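PDB 4TX8: probable chitinase A from Chromobacterium violaceum, which probably hydrolyses chitin as a family 18 endochitinase and is expected to hold that polysaccharide through an additional carbohydrate-binding module. Local coordinates for residues 190-193 with 194-197; 307-310 with 311-314. One frame throughout, in Å; residues are numbered along the deposited sequence.

Both interactions sit where a loop turns into a helix of the family 18 (beta/alpha)8 barrel, and both are local, each within one continuous run of chain. Interaction 1 comes first: residues 190-197 follow strand 176-182 and open helix 193-210. Interaction 2 comes later, as residues 307-314 lead from the loop after strand 288-292 into helix 313-325. These two strands belong to the same barrel, but the contacts do not meet; their centres are 39 Å apart and their nearest atoms about 28 Å. The barrel thus uses a side-chain N-cap at two separate helix starts, an asparagine in one and a serine in the other.

Interaction 1 (190-193 with 194-197); sequences LNNA and TQVQ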
loop_
_atom_site.group_PDB
_atom_site.type_symbol
_atom_site.label_atom_id
_atom_site.label_comp_id
_atom_site.label_asym_id
_atom_site.label_seq_id
_atom_site.Cartn_x
_atom_site.Cartn_y
_atom_site.Cartn_z
ATOM N N LEU A 190 -8.327 -18.653 9.836
ATOM C CA LEU A 190 -7.926 -18.660 11.237
ATOM C C LEU A 190 -9.139 -18.948 12.108
ATOM O O LEU A 190 -9.620 -18.075 12.831
ATOM C CB LEU A 190 -7.291 -17.327 11.630
ATOM C CG LEU A 190 -5.987 -16.958 10.923
ATOM C CD1 LEU A 190 -5.503 -15.597 11.393
ATOM C CD2 LEU A 190 -4.925 -18.019 11.160
ATOM N N ASN A 191 -9.630 -20.180 12.031
ATOM C CA ASN A 191 -10.868 -20.558 12.700
ATOM C C ASN A 191 -10.644 -21.328 13.999
ATOM O O ASN A 191 -11.553 -21.434 14.822
ATOM C CB ASN A 191 -11.739 -21.382 11.749
ATOM C CG ASN A 191 -12.191 -20.584 10.538
ATOM O OD1 ASN A 191 -12.704 -19.471 10.670
ATOM N ND2 ASN A 191 -11.990 -21.143 9.352
ATOM N N ASN A 192 -9.440 -21.865 14.182
ATOM C CA ASN A 192 -9.102 -22.559 15.424
ATOM C C ASN A 192 -7.637 -22.364 15.814
ATOM O O ASN A 192 -6.852 -21.804 15.048
ATOM C CB ASN A 192 -9.433 -24.053 15.312
ATOM C CG ASN A 192 -8.705 -24.740 14.168
ATOM O OD1 ASN A 192 -7.486 -24.639 14.036
ATOM N ND2 ASN A 192 -9.457 -25.447 13.333
ATOM N N ALA A 193 -7.278 -22.835 17.007
ATOM C CA ALA A 193 -5.935 -22.641 17.548
ATOM C C ALA A 193 -4.856 -23.320 16.707
ATOM O O ALA A 193 -3.711 -22.869 16.674
ATOM C CB ALA A 193 -5.873 -23.145 18.986
ATOM N N THR A 194 -5.226 -24.403 16.032
ATOM C CA THR A 194 -4.287 -25.141 15.193
ATOM C C THR A 194 -3.867 -24.322 13.979
ATOM O O THR A 194 -2.706 -24.343 13.569
ATOM C CB THR A 194 -4.886 -26.470 14.706
ATOM O OG1 THR A 194 -5.547 -27.127 15.795
ATOM C CG2 THR A 194 -3.794 -27.371 14.150
ATOM N N GLN A 195 -4.820 -23.600 13.405
ATOM C CA GLN A 195 -4.539 -22.788 12.231
ATOM C C GLN A 195 -3.729 -21.560 12.623
ATOM O O GLN A 195 -2.838 -21.135 11.887
ATOM C CB GLN A 195 -5.840 -22.393 11.534
ATOM C CG GLN A 195 -6.593 -23.592 10.974
ATOM C CD GLN A 195 -7.929 -23.224 10.370
ATOM O OE1 GLN A 195 -8.491 -22.172 10.670
ATOM N NE2 GLN A 195 -8.446 -24.094 9.511
ATOM N N VAL A 196 -4.039 -21.005 13.792
ATOM C CA VAL A 196 -3.275 -19.894 14.349
ATOM C C VAL A 196 -1.801 -20.273 14.474
ATOM O O VAL A 196 -0.922 -19.509 14.077
ATOM C CB VAL A 196 -3.822 -19.469 15.731
ATOM C CG1 VAL A 196 -2.855 -18.518 16.425
ATOM C CG2 VAL A 196 -5.198 -18.832 15.585
ATOM N N GLN A 197 -1.539 -21.464 15.003
ATOM C CA GLN A 197 -0.168 -21.927 15.180
ATOM C C GLN A 197 0.547 -22.116 13.843
ATOM O O GLN A 197 1.721 -21.768 13.713
ATOM C CB GLN A 197 -0.142 -23.226 15.986
ATOM C CG GLN A 197 -0.519 -23.035 17.445
ATOM C CD GLN A 197 0.307 -21.953 18.117
ATOM O OE1 GLN A 197 -0.229 -20.950 18.588
ATOM N NE2 GLN A 197 1.619 -22.152 18.164
#
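Asn-192 reaches forward along the chain to hold Gln-195. Its carbonyl oxygen OD1 accepts from the backbone N of Gln-195 at 2.9 Å, and the donor lies nearly in line with the side-chain C=O (163°). CG is set between the backbone N and the carbonyl carbon, chi1 58°, which turns OD1 toward the start of the helix.

Backbone bonds continue the pattern into the helix. Val-196 N donates to Asn-192 O at 3.2 Å, and Gln-197 N to Ala-193 O at 3.1 Å; Gln-195 N adds a weak bond to Asn-192 O. This is the N-cap of helix 193-210, a helix of the GH18 barrel: the first-turn N-H of Gln-195 lacks the i-4 helical carbonyl that later ones have, and the side-chain oxygen of Asn-192 takes that role.

The remaining contacts are van der Waals touches of side-chain carbons on oxygens. CG of Gln-195 lies 3.4 Å from Asn-192 OD1, its side chain running at about a right angle to that of Asn-192. CG2 of Val-196 rests 3.4 Å from Asn-192 O, while CD2 of Leu-190 comes to 3.8 Å from Gln-195 O. Nonpolar packing joins Leu-190 to Leu-235 and Val-196 to Ala-238, both on helix 230-246.

Interaction 2 (307-310 with 311-314); sequences VLAE and GSAD
Ser-312 turns back on Ala-309, beginning with CB, which sits 3.3 Å from the carbonyl oxygen of Ala-309 and also faces the Ala-309 CB, at 4.4 Å. One bond further out, OG is swung between the backbone N and the carbonyl carbon of its own residue, chi1 77°, which brings it to Ala-309 O. There it donates a hydrogen bond of 2.8 Å, lying in the carbonyl plane on a lone pair. The same OG accepts a hydrogen bond from Met-315 N, just beyond the segment; this is the capping bond, so the hydroxyl links the incoming loop to the first turn of the helix.

Ala-309 O is gripped twice by this one residue. Ser-312 N donates to it as well, at 3.1 Å, but from above the carbonyl plane, 41° out of it. That backbone bond closes a type II beta turn from Ala-309 to Ser-312. Gly-311 occupies its third position with phi at 90°, where the lack of a CB avoids crowding against the carbonyl oxygen of Glu-310.

Just before the turn, Leu-308 points toward the helix start: its CD1 comes 3.2 Å from Asp-314 O, and its CD2 lies 4.4 Å from Asp-314 CB. The carboxylate of Asp-314 is held by Ser-381 OG and Val-382 N, which ties the new helix to a later loop. Glu-310 extends its carboxylate to Ser-358 OG.

Taken together, this is a type II turn running straight into a serine N-cap, with Ser-312 ending the turn and starting helix 313-325, the helix that follows strand 288-292 in the (beta/alpha)8 barrel of family 18 chitinases.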
loop_
_atom_site.group_PDB
_atom_site.type_symbol
_atom_site.label_atom_id
_atom_site.label_comp_id
_atom_site.label_asym_id
_atom_site.label_seq_id
_atom_site.Cartn_x
_atom_site.Cartn_y
_atom_site.Cartn_z
ATOM N N VAL A 307 -21.472 13.143 2.374
ATOM C CA VAL A 307 -20.303 12.287 2.207
ATOM C C VAL A 307 -19.172 13.033 1.511
ATOM O O VAL A 307 -19.407 13.940 0.718
ATOM C CB VAL A 307 -20.632 11.006 1.399
ATOM C CG1 VAL A 307 -21.653 10.156 2.135
ATOM C CG2 VAL A 307 -21.125 11.357 0.003
ATOM N N LEU A 308 -17.941 12.651 1.824
ATOM C CA LEU A 308 -16.785 13.223 1.157
ATOM C C LEU A 308 -16.553 12.477 -0.150
ATOM O O LEU A 308 -16.544 11.248 -0.181
ATOM C CB LEU A 308 -15.551 13.160 2.055
ATOM C CG LEU A 308 -15.741 13.787 3.439
ATOM C CD1 LEU A 308 -14.447 13.748 4.229
ATOM C CD2 LEU A 308 -16.261 15.217 3.328
ATOM N N ALA A 309 -16.380 13.231 -1.228
ATOM C CA ALA A 309 -16.300 12.656 -2.564
ATOM C C ALA A 309 -15.046 11.816 -2.766
ATOM O O ALA A 309 -13.956 12.175 -2.318
ATOM C CB ALA A 309 -16.364 13.758 -3.611
ATOM N N GLU A 310 -15.221 10.691 -3.446
ATOM C CA GLU A 310 -14.110 9.831 -3.809
ATOM C C GLU A 310 -13.147 10.583 -4.723
ATOM O O GLU A 310 -13.565 11.222 -5.688
ATOM C CB GLU A 310 -14.626 8.562 -4.491
ATOM C CG GLU A 310 -13.669 7.393 -4.433
ATOM C CD GLU A 310 -14.210 6.161 -5.131
ATOM O OE1 GLU A 310 -15.213 6.278 -5.869
ATOM O OE2 GLU A 310 -13.633 5.072 -4.940
ATOM N N GLY A 311 -11.859 10.519 -4.407
ATOM C CA GLY A 311 -10.852 11.201 -5.197
ATOM C C GLY A 311 -10.569 12.609 -4.715
ATOM O O GLY A 311 -9.766 13.327 -5.312
ATOM N N SER A 312 -11.228 13.016 -3.635
ATOM C CA SER A 312 -10.991 14.343 -3.075
ATOM C C SER A 312 -9.975 14.295 -1.939
ATOM O O SER A 312 -9.818 13.277 -1.263
ATOM C CB SER A 312 -12.296 14.971 -2.575
ATOM O OG SER A 312 -12.690 14.416 -1.333
ATOM N N ALA A 313 -9.277 15.410 -1.757
ATOM C CA ALA A 313 -8.380 15.616 -0.634
ATOM C C ALA A 313 -9.146 15.562 0.677
ATOM O O ALA A 313 -8.655 15.021 1.664
ATOM C CB ALA A 313 -7.663 16.943 -0.772
ATOM N N ASP A 314 -10.346 16.135 0.681
ATOM C CA ASP A 314 -11.207 16.114 1.858
ATOM C C ASP A 314 -11.427 14.692 2.379
ATOM O O ASP A 314 -11.360 14.451 3.593
ATOM C CB ASP A 314 -12.558 16.763 1.550
ATOM C CG ASP A 314 -12.544 18.280 1.712
ATOM O OD1 ASP A 314 -11.622 18.824 2.362
ATOM O OD2 ASP A 314 -13.483 18.925 1.193
#